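Local coordinates for bromo domain containing protein (Cryptosporidium parvum, PDB 5U9N) that probably recognises acetylated lysine in histones or other proteins through its bromodomains, the second of which is seen here with the inhibitor bromosporine bound, at residues 18-23 against 131-136; 26-31 against 120-125; 109-114 against 125-130. All blocks are in the same frame, centred on the assembly; numbering follows the deposited sequence.

Contact 1. Residues 18-23 against 131-136; sequences NLLRKE and LNKFNN
Glu23 and Lys133 meet with their side chains crossing at about a right angle, so the carboxylate lies against the alkyl part of the lysine and does not face its ammonium group. Glu23 CD comes within 3.6 Å of Lys133 CG, and OE2 is equally close to CE at 3.6 Å. From OE2 to Lys133 NZ the gap is 4.3 Å, longer than a salt bridge, although the two charges probably still attract. Lysine suits this position because its first carbons can pack while its charged end extends past the carboxylate. Its CG stands opposite the backbone N (chi1 -179°), and a bend at chi2 (69°) carries the chain across the carboxylate.

Deeper in, Leu20 and Phe134 cross obliquely. One branch of the leucine, CD1, touches the ring at CD1, 3.9 Å away; the other, CD2, rests on the helix backbone, 3.8 Å from Phe134 N. A branched leucine can thus cover both ring and main chain, whereas the large phenylalanine fills the buried space between helices. No hydrogen bond joins the two segments.

On the remote side of 18-23, Arg21 holds Asn18 OD1 side-on through NE and NH2, with the oxygen in the guanidinium plane. Salt bridges give the same arginine further partners, linking it to helix 57-65 through Glu61 and to the loop after helix 9-20 through Glu30.

The type I turn from Leu20 to Glu23 carries the chain off helix 9-20 beside helix 122-139. Leu20 also packs on Tyr57 of helix 57-65, and Phe134 reaches Val103 of helix 96-113, so Leu20 and Phe134 lie in the core where the four helices of the bromodomain bundle converge.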
# COMPACT_ATOMS: atom_id res chain seq x y z
N ASN A 18 -2.93 8.59 3.28
CA ASN A 18 -3.71 8.88 4.48
C ASN A 18 -5.21 8.62 4.27
O ASN A 18 -5.91 8.31 5.23
CB ASN A 18 -3.50 10.34 4.94
CG ASN A 18 -2.23 10.55 5.72
OD1 ASN A 18 -1.60 9.61 6.22
ND2 ASN A 18 -1.86 11.81 5.91
N LEU A 19 -5.71 8.79 3.04
CA LEU A 19 -7.11 8.48 2.73
C LEU A 19 -7.34 6.95 2.68
O LEU A 19 -8.39 6.50 3.09
CB LEU A 19 -7.56 9.14 1.42
CG LEU A 19 -7.77 10.64 1.48
CD1 LEU A 19 -7.82 11.23 0.10
CD2 LEU A 19 -9.06 10.99 2.24
N LEU A 20 -6.36 6.16 2.22
CA LEU A 20 -6.49 4.69 2.26
C LEU A 20 -6.46 4.14 3.69
O LEU A 20 -6.91 3.03 3.91
CB LEU A 20 -5.39 4.02 1.47
CG LEU A 20 -5.41 4.20 -0.00
CD1 LEU A 20 -4.18 3.61 -0.60
CD2 LEU A 20 -6.67 3.59 -0.60
N ARG A 21 -5.85 4.89 4.64
CA ARG A 21 -5.82 4.49 6.05
C ARG A 21 -7.21 4.59 6.69
O ARG A 21 -7.44 3.96 7.71
CB ARG A 21 -4.83 5.33 6.85
CG ARG A 21 -3.38 5.00 6.61
CD ARG A 21 -2.50 5.61 7.68
NE ARG A 21 -1.51 6.54 7.13
CZ ARG A 21 -0.20 6.29 7.00
NH1 ARG A 21 0.30 5.11 7.35
NH2 ARG A 21 0.60 7.22 6.51
N LYS A 22 -8.12 5.36 6.10
CA LYS A 22 -9.48 5.47 6.63
C LYS A 22 -10.41 4.38 6.07
O LYS A 22 -11.57 4.34 6.45
CB LYS A 22 -10.05 6.87 6.30
CG LYS A 22 -9.33 8.00 7.06
CD LYS A 22 -9.82 9.37 6.64
CE LYS A 22 -9.20 10.47 7.46
N GLU A 23 -9.90 3.46 5.21
CA GLU A 23 -10.75 2.41 4.62
C GLU A 23 -10.94 1.25 5.58
O GLU A 23 -10.22 1.13 6.56
CB GLU A 23 -10.15 1.91 3.30
CG GLU A 23 -10.25 2.91 2.16
CD GLU A 23 -11.67 3.24 1.72
OE1 GLU A 23 -12.36 2.34 1.21
OE2 GLU A 23 -12.06 4.43 1.84
N LEU A 131 -7.66 -1.28 -3.12
CA LEU A 131 -7.11 -1.13 -4.46
C LEU A 131 -8.10 -0.35 -5.34
O LEU A 131 -7.68 0.49 -6.14
CB LEU A 131 -6.84 -2.50 -5.09
CG LEU A 131 -6.47 -2.49 -6.58
CD1 LEU A 131 -5.14 -1.81 -6.80
CD2 LEU A 131 -6.41 -3.89 -7.13
N ASN A 132 -9.39 -0.64 -5.22
CA ASN A 132 -10.42 0.06 -5.97
C ASN A 132 -10.49 1.52 -5.52
O ASN A 132 -10.57 2.41 -6.35
CB ASN A 132 -11.77 -0.63 -5.80
CG ASN A 132 -11.86 -1.97 -6.50
OD1 ASN A 132 -10.87 -2.53 -6.99
ND2 ASN A 132 -13.06 -2.55 -6.51
N LYS A 133 -10.44 1.77 -4.20
CA LYS A 133 -10.40 3.13 -3.66
C LYS A 133 -9.13 3.85 -4.13
O LYS A 133 -9.19 5.01 -4.48
CB LYS A 133 -10.47 3.11 -2.13
CG LYS A 133 -10.46 4.52 -1.46
CD LYS A 133 -11.75 5.30 -1.73
CE LYS A 133 -11.76 6.62 -0.98
NZ LYS A 133 -13.03 7.37 -1.15
N PHE A 134 -7.97 3.16 -4.13
CA PHE A 134 -6.72 3.76 -4.58
C PHE A 134 -6.82 4.20 -6.04
O PHE A 134 -6.39 5.31 -6.38
CB PHE A 134 -5.53 2.81 -4.40
CG PHE A 134 -4.21 3.44 -4.85
CD1 PHE A 134 -3.79 4.65 -4.31
CD2 PHE A 134 -3.49 2.91 -5.91
CE1 PHE A 134 -2.64 5.29 -4.80
CE2 PHE A 134 -2.32 3.52 -6.37
CZ PHE A 134 -1.91 4.71 -5.80
N ASN A 135 -7.34 3.33 -6.91
CA ASN A 135 -7.46 3.65 -8.34
C ASN A 135 -8.31 4.85 -8.57
O ASN A 135 -8.00 5.65 -9.44
CB ASN A 135 -8.04 2.47 -9.12
CG ASN A 135 -7.05 1.36 -9.36
OD1 ASN A 135 -5.88 1.61 -9.65
ND2 ASN A 135 -7.52 0.13 -9.38
N ASN A 136 -9.39 4.99 -7.82
CA ASN A 136 -10.29 6.13 -7.97
C ASN A 136 -9.63 7.44 -7.51
O ASN A 136 -9.83 8.47 -8.14
CB ASN A 136 -11.60 5.89 -7.22
CG ASN A 136 -12.60 5.11 -8.05
OD1 ASN A 136 -13.36 5.69 -8.84
ND2 ASN A 136 -12.51 3.78 -8.00

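Contact 2. Residues 26-31 against 120-125; sequences SFLFEN and CKWIYD. With BMF (Bromosporine), chain C.
Leu28, in the 3-10 segment 26-29, faces Ile123 near the start of helix 122-139, their CA atoms 8.0 Å apart; no backbone hydrogen bond joins the segments, and apolar side chains make the contact. Leu28 divides its branches between protein and ligand. Its CD1 lies 4.0 Å from Trp122 CZ3, approaching the indole obliquely, and 4.3 Å from Ile123 CG2, while CD2 meets bromosporine C10 at 3.6 Å. Farther out, the Phe27 ring points its CZ at the edge of the indole, 4.4 Å from Trp122 CH2. Trp122 has CG between its backbone N and carbonyl carbon (chi1 63°), which folds the indole back over Ile123, whose CG1 sits over the centre of one ring face. Ile123 CD1 in turn packs 3.7 Å from bromosporine N16.

Phe27, Leu28 and Phe29 probably correspond to the WPF shelf of BET bromodomains, in the loop between the first two bundle helices, and Ile123 probably takes the gatekeeper place. Branched side chains such as Leu28 and Ile123 can lie against one face of a planar ligand. Phe29 meets Phe107 edge-to-face and also comes near the ligand methyl C26.

Within these segments the polar bonds to bromosporine come from the backbone: its N04 donates to Phe27 O at 3.1 Å with a bent N-H...O angle of 136°, and Asn31 N donates to sulfonamide O07 at 3.3 Å and 147°. Asn114 and Ser36 are further partners. The chemistry therefore implies that Leu28 and Ile123 cover one ligand face side by side, while main-chain groups fix the sulfonamide.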
# COMPACT_ATOMS: atom_id res chain seq x y z
N SER A 26 -8.14 -1.25 7.27
CA SER A 26 -6.88 -0.62 6.85
C SER A 26 -5.70 -1.06 7.74
O SER A 26 -4.56 -1.02 7.29
CB SER A 26 -7.01 0.90 6.90
OG SER A 26 -7.36 1.32 8.21
N PHE A 27 -5.98 -1.46 8.99
CA PHE A 27 -4.95 -1.94 9.92
C PHE A 27 -4.15 -3.11 9.30
O PHE A 27 -2.98 -3.30 9.64
CB PHE A 27 -5.57 -2.38 11.27
CG PHE A 27 -6.42 -3.63 11.22
CD1 PHE A 27 -5.85 -4.88 11.41
CD2 PHE A 27 -7.78 -3.56 10.99
CE1 PHE A 27 -6.62 -6.04 11.33
CE2 PHE A 27 -8.54 -4.72 10.87
CZ PHE A 27 -7.96 -5.95 11.04
N LEU A 28 -4.77 -3.89 8.39
CA LEU A 28 -4.10 -5.04 7.75
C LEU A 28 -2.83 -4.64 7.04
O LEU A 28 -1.83 -5.35 7.10
CB LEU A 28 -5.04 -5.73 6.74
CG LEU A 28 -6.29 -6.45 7.31
CD1 LEU A 28 -7.21 -6.92 6.18
CD2 LEU A 28 -5.89 -7.64 8.16
N PHE A 29 -2.85 -3.48 6.38
CA PHE A 29 -1.77 -3.03 5.52
C PHE A 29 -0.90 -1.94 6.13
O PHE A 29 -0.06 -1.37 5.42
CB PHE A 29 -2.38 -2.50 4.23
CG PHE A 29 -3.56 -3.31 3.74
CD1 PHE A 29 -3.37 -4.57 3.21
CD2 PHE A 29 -4.85 -2.85 3.90
CE1 PHE A 29 -4.44 -5.32 2.75
CE2 PHE A 29 -5.94 -3.60 3.44
CZ PHE A 29 -5.72 -4.83 2.86
N GLU A 30 -1.06 -1.66 7.43
CA GLU A 30 -0.36 -0.54 8.06
C GLU A 30 1.10 -0.88 8.36
O GLU A 30 1.98 -0.12 7.95
CB GLU A 30 -1.08 -0.14 9.36
CG GLU A 30 -0.51 1.09 10.04
CD GLU A 30 -0.33 2.30 9.14
OE1 GLU A 30 -1.19 2.50 8.25
OE2 GLU A 30 0.65 3.05 9.33
N ASN A 31 1.35 -1.98 9.04
CA ASN A 31 2.70 -2.34 9.45
C ASN A 31 3.13 -3.63 8.78
O ASN A 31 2.28 -4.39 8.31
CB ASN A 31 2.78 -2.46 10.98
CG ASN A 31 2.29 -1.22 11.68
OD1 ASN A 31 2.79 -0.11 11.46
ND2 ASN A 31 1.24 -1.36 12.49
N CYS A 120 -12.38 -16.73 6.02
CA CYS A 120 -11.48 -15.59 6.13
C CYS A 120 -11.23 -14.93 4.73
O CYS A 120 -10.19 -14.33 4.51
CB CYS A 120 -10.17 -15.98 6.84
SG CYS A 120 -10.23 -15.83 8.68
N LYS A 121 -12.27 -14.92 3.85
CA LYS A 121 -12.18 -14.24 2.55
C LYS A 121 -12.27 -12.70 2.70
O LYS A 121 -12.03 -11.99 1.73
CB LYS A 121 -13.29 -14.73 1.59
CG LYS A 121 -14.72 -14.26 1.94
CD LYS A 121 -15.74 -14.82 0.98
CE LYS A 121 -17.05 -14.08 1.07
NZ LYS A 121 -18.17 -14.86 0.46
N TRP A 122 -12.66 -12.20 3.88
CA TRP A 122 -12.74 -10.76 4.14
C TRP A 122 -11.35 -10.06 4.05
O TRP A 122 -11.31 -8.86 3.78
CB TRP A 122 -13.39 -10.48 5.51
CG TRP A 122 -12.61 -11.02 6.67
CD1 TRP A 122 -12.72 -12.25 7.23
CD2 TRP A 122 -11.63 -10.31 7.45
NE1 TRP A 122 -11.82 -12.38 8.26
CE2 TRP A 122 -11.13 -11.21 8.41
CE3 TRP A 122 -11.06 -9.03 7.36
CZ2 TRP A 122 -10.16 -10.84 9.34
CZ3 TRP A 122 -10.08 -8.67 8.27
CH2 TRP A 122 -9.65 -9.56 9.26
N ILE A 123 -10.24 -10.81 4.23
CA ILE A 123 -8.89 -10.24 4.11
C ILE A 123 -8.64 -9.88 2.66
O ILE A 123 -8.34 -8.74 2.36
CB ILE A 123 -7.80 -11.22 4.66
CG1 ILE A 123 -7.98 -11.40 6.16
CG2 ILE A 123 -6.40 -10.70 4.34
CD1 ILE A 123 -7.12 -12.40 6.74
N TYR A 124 -8.84 -10.84 1.74
CA TYR A 124 -8.72 -10.63 0.29
C TYR A 124 -9.65 -9.50 -0.17
O TYR A 124 -9.24 -8.67 -0.97
CB TYR A 124 -9.07 -11.95 -0.44
CG TYR A 124 -9.06 -11.88 -1.96
CD1 TYR A 124 -10.12 -11.31 -2.65
CD2 TYR A 124 -8.10 -12.56 -2.70
CE1 TYR A 124 -10.14 -11.27 -4.04
CE2 TYR A 124 -8.12 -12.55 -4.09
CZ TYR A 124 -9.17 -11.93 -4.76
OH TYR A 124 -9.25 -11.99 -6.13
N ASP A 125 -10.92 -9.54 0.26
CA ASP A 125 -11.93 -8.54 -0.14
C ASP A 125 -11.56 -7.15 0.34
O ASP A 125 -11.93 -6.18 -0.31
CB ASP A 125 -13.32 -8.91 0.42
CG ASP A 125 -13.92 -10.20 -0.14
OD1 ASP A 125 -13.42 -10.70 -1.17
OD2 ASP A 125 -14.93 -10.68 0.44
C10 BMF C . -2.94 -9.19 9.60
N12 BMF C . -2.42 -9.13 7.30
C15 BMF C . -3.17 -11.87 6.88
C17 BMF C . -3.79 -14.23 7.47
C20 BMF C . -5.80 -16.71 7.81
C22 BMF C . -3.26 -11.24 8.10
C26 BMF C . -1.44 -7.82 4.77
C28 BMF C . -3.64 -9.12 11.90
C01 BMF C . -3.23 -7.13 13.39
C02 BMF C . -3.12 -7.84 12.07
C03 BMF C . -2.50 -7.24 10.95
N04 BMF C . -1.97 -5.92 11.04
S05 BMF C . -0.39 -5.55 11.18
C06 BMF C . 0.46 -6.47 9.96
O07 BMF C . -0.27 -4.16 10.86
O08 BMF C . 0.03 -6.00 12.47
C09 BMF C . -2.43 -7.90 9.73
C11 BMF C . -2.87 -9.87 8.29
N13 BMF C . -2.33 -9.77 6.09
C14 BMF C . -2.66 -11.08 5.80
N16 BMF C . -3.51 -13.22 6.58
O18 BMF C . -4.06 -15.38 6.79
C19 BMF C . -4.32 -16.58 7.59
O21 BMF C . -3.82 -14.11 8.68
N23 BMF C . -2.36 -11.33 4.54
N24 BMF C . -1.84 -10.16 3.99
C25 BMF C . -1.85 -9.24 4.92
C27 BMF C . -3.56 -9.79 10.69

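Contact 3. Residues 109-114 against 125-130; sequences NCMIFN and DSAKQS. With BMF (Bromosporine), chain C.
Two sulfur-bearing side chains, Cys110 and Met111, make this helix contact, and no hydrogen bond crosses it. Cys110 SG touches Ala127 CB at 3.6 Å, and Met111 CG reaches the same methyl at 3.8 Å. Beyond it Met111 SD comes 3.7 Å from Lys128 CD, the two chains crossing at about a right angle. Alanine suits the middle of the contact, its short side chain letting two neighbours settle on one methyl. In the methionine, the polarisable SD lies against the alkyl part of the lysine, and chi3 of -84° turns CE toward Leu131.

The segments 109-113 and 125-130 run nearly antiparallel, at 153° with axes 8.9 Å apart, as expected for the last two helices of the left-handed four-helix bundle of bromodomains. Where helix 96-113 ends, Asn114 corresponds to the asparagine that binds acetyl-lysine in this family. Its ND2 donates to Cys110 O at 2.8 Å, in the carbonyl plane and on a lone pair; the same oxygen also accepts from Asn114 N. Held this way, the amide presents OD1 to bromosporine N16, which donates to it at 2.9 Å and 154°, while Cys110 SG borders the ligand near N24.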
# COMPACT_ATOMS: atom_id res chain seq x y z
N ASN A 109 -0.11 -8.60 -3.07
CA ASN A 109 0.49 -9.60 -2.18
C ASN A 109 -0.60 -10.21 -1.29
O ASN A 109 -0.66 -11.42 -1.11
CB ASN A 109 1.59 -8.98 -1.30
CG ASN A 109 2.84 -8.61 -2.05
OD1 ASN A 109 3.04 -8.99 -3.21
ND2 ASN A 109 3.71 -7.85 -1.41
N CYS A 110 -1.48 -9.36 -0.79
CA CYS A 110 -2.58 -9.79 0.05
C CYS A 110 -3.55 -10.67 -0.75
O CYS A 110 -4.05 -11.65 -0.23
CB CYS A 110 -3.29 -8.59 0.65
SG CYS A 110 -4.68 -9.01 1.70
N MET A 111 -3.79 -10.33 -2.00
CA MET A 111 -4.71 -11.09 -2.83
C MET A 111 -4.06 -12.38 -3.38
O MET A 111 -4.79 -13.30 -3.72
CB MET A 111 -5.25 -10.22 -3.97
CG MET A 111 -6.22 -9.14 -3.46
SD MET A 111 -7.09 -8.27 -4.76
CE MET A 111 -5.89 -7.04 -5.20
N ILE A 112 -2.72 -12.47 -3.40
CA ILE A 112 -2.04 -13.74 -3.78
C ILE A 112 -1.98 -14.69 -2.56
O ILE A 112 -2.12 -15.91 -2.73
CB ILE A 112 -0.61 -13.48 -4.34
CG1 ILE A 112 -0.71 -12.82 -5.71
CG2 ILE A 112 0.25 -14.78 -4.44
CD1 ILE A 112 0.44 -12.11 -6.11
N PHE A 113 -1.73 -14.15 -1.36
CA PHE A 113 -1.53 -14.96 -0.17
C PHE A 113 -2.85 -15.45 0.45
O PHE A 113 -2.87 -16.53 1.05
CB PHE A 113 -0.75 -14.15 0.89
CG PHE A 113 -0.29 -14.96 2.09
CD1 PHE A 113 0.71 -15.92 1.96
CD2 PHE A 113 -0.86 -14.77 3.34
CE1 PHE A 113 1.12 -16.70 3.05
CE2 PHE A 113 -0.46 -15.55 4.43
CZ PHE A 113 0.53 -16.51 4.28
N ASN A 114 -3.93 -14.67 0.37
CA ASN A 114 -5.18 -15.04 1.06
C ASN A 114 -6.23 -15.49 0.08
O ASN A 114 -6.23 -15.04 -1.07
CB ASN A 114 -5.70 -13.86 1.91
CG ASN A 114 -4.66 -13.31 2.87
OD1 ASN A 114 -4.44 -13.83 3.95
ND2 ASN A 114 -3.93 -12.30 2.46
N ASP A 125 -10.92 -9.54 0.26
CA ASP A 125 -11.93 -8.54 -0.14
C ASP A 125 -11.56 -7.15 0.34
O ASP A 125 -11.93 -6.18 -0.31
CB ASP A 125 -13.32 -8.91 0.42
CG ASP A 125 -13.92 -10.20 -0.14
OD1 ASP A 125 -13.42 -10.70 -1.17
OD2 ASP A 125 -14.93 -10.68 0.44
N SER A 126 -10.90 -7.03 1.50
CA SER A 126 -10.47 -5.73 2.03
C SER A 126 -9.38 -5.13 1.13
O SER A 126 -9.41 -3.93 0.88
CB SER A 126 -9.97 -5.86 3.47
OG SER A 126 -11.03 -6.21 4.33
N ALA A 127 -8.41 -5.98 0.67
CA ALA A 127 -7.33 -5.57 -0.26
C ALA A 127 -7.92 -5.11 -1.57
O ALA A 127 -7.45 -4.13 -2.15
CB ALA A 127 -6.39 -6.73 -0.52
N LYS A 128 -8.92 -5.86 -2.06
CA LYS A 128 -9.59 -5.55 -3.32
C LYS A 128 -10.29 -4.17 -3.27
O LYS A 128 -10.27 -3.46 -4.26
CB LYS A 128 -10.62 -6.65 -3.65
CG LYS A 128 -11.24 -6.56 -5.04
CD LYS A 128 -10.19 -6.78 -6.17
CE LYS A 128 -10.79 -6.70 -7.56
NZ LYS A 128 -11.83 -7.75 -7.79
N GLN A 129 -10.89 -3.81 -2.14
CA GLN A 129 -11.64 -2.54 -2.02
C GLN A 129 -10.71 -1.37 -1.81
O GLN A 129 -11.03 -0.27 -2.24
CB GLN A 129 -12.66 -2.60 -0.88
CG GLN A 129 -13.85 -3.51 -1.17
CD GLN A 129 -14.57 -3.92 0.10
OE1 GLN A 129 -14.58 -3.19 1.11
NE2 GLN A 129 -15.21 -5.09 0.07
N SER A 130 -9.58 -1.56 -1.14
CA SER A 130 -8.60 -0.48 -0.98
C SER A 130 -7.89 -0.23 -2.31
O SER A 130 -7.56 0.91 -2.61
CB SER A 130 -7.60 -0.80 0.12
OG SER A 130 -8.18 -0.54 1.38
C10 BMF C . -2.94 -9.19 9.60
N12 BMF C . -2.42 -9.13 7.30
C15 BMF C . -3.17 -11.87 6.88
C17 BMF C . -3.79 -14.23 7.47
C20 BMF C . -5.80 -16.71 7.81
C22 BMF C . -3.26 -11.24 8.10
C26 BMF C . -1.44 -7.82 4.77
C28 BMF C . -3.64 -9.12 11.90
C01 BMF C . -3.23 -7.13 13.39
C02 BMF C . -3.12 -7.84 12.07
C03 BMF C . -2.50 -7.24 10.95
N04 BMF C . -1.97 -5.92 11.04
S05 BMF C . -0.39 -5.55 11.18
C06 BMF C . 0.46 -6.47 9.96
O07 BMF C . -0.27 -4.16 10.86
O08 BMF C . 0.03 -6.00 12.47
C09 BMF C . -2.43 -7.90 9.73
C11 BMF C . -2.87 -9.87 8.29
N13 BMF C . -2.33 -9.77 6.09
C14 BMF C . -2.66 -11.08 5.80
N16 BMF C . -3.51 -13.22 6.58
O18 BMF C . -4.06 -15.38 6.79
C19 BMF C . -4.32 -16.58 7.59
O21 BMF C . -3.82 -14.11 8.68
N23 BMF C . -2.36 -11.33 4.54
N24 BMF C . -1.84 -10.16 3.99
C25 BMF C . -1.85 -9.24 4.92
C27 BMF C . -3.56 -9.79 10.69

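All three contacts draw on helix 122-139: segment 120-125 runs into it, and it then carries 125-130 and 131-136. Contact 2 leads into contact 3 by sharing Asp125, and their centres are 7 Å apart; contact 1 lies 13 Å from each. Along the chain, 18-23 and 131-136 enclose the other four segments, while the segments of contacts 2 and 3 alternate. A probable hydrogen bond between Arg21 O and Ser26 OG joins contact 1 to contact 2, and Ile123 CG2 packs on Cys110 SG and Asn114 between contacts 2 and 3. One helix thus runs from the bundle core to the bromosporine pocket, to which contacts 2 and 3 both contribute.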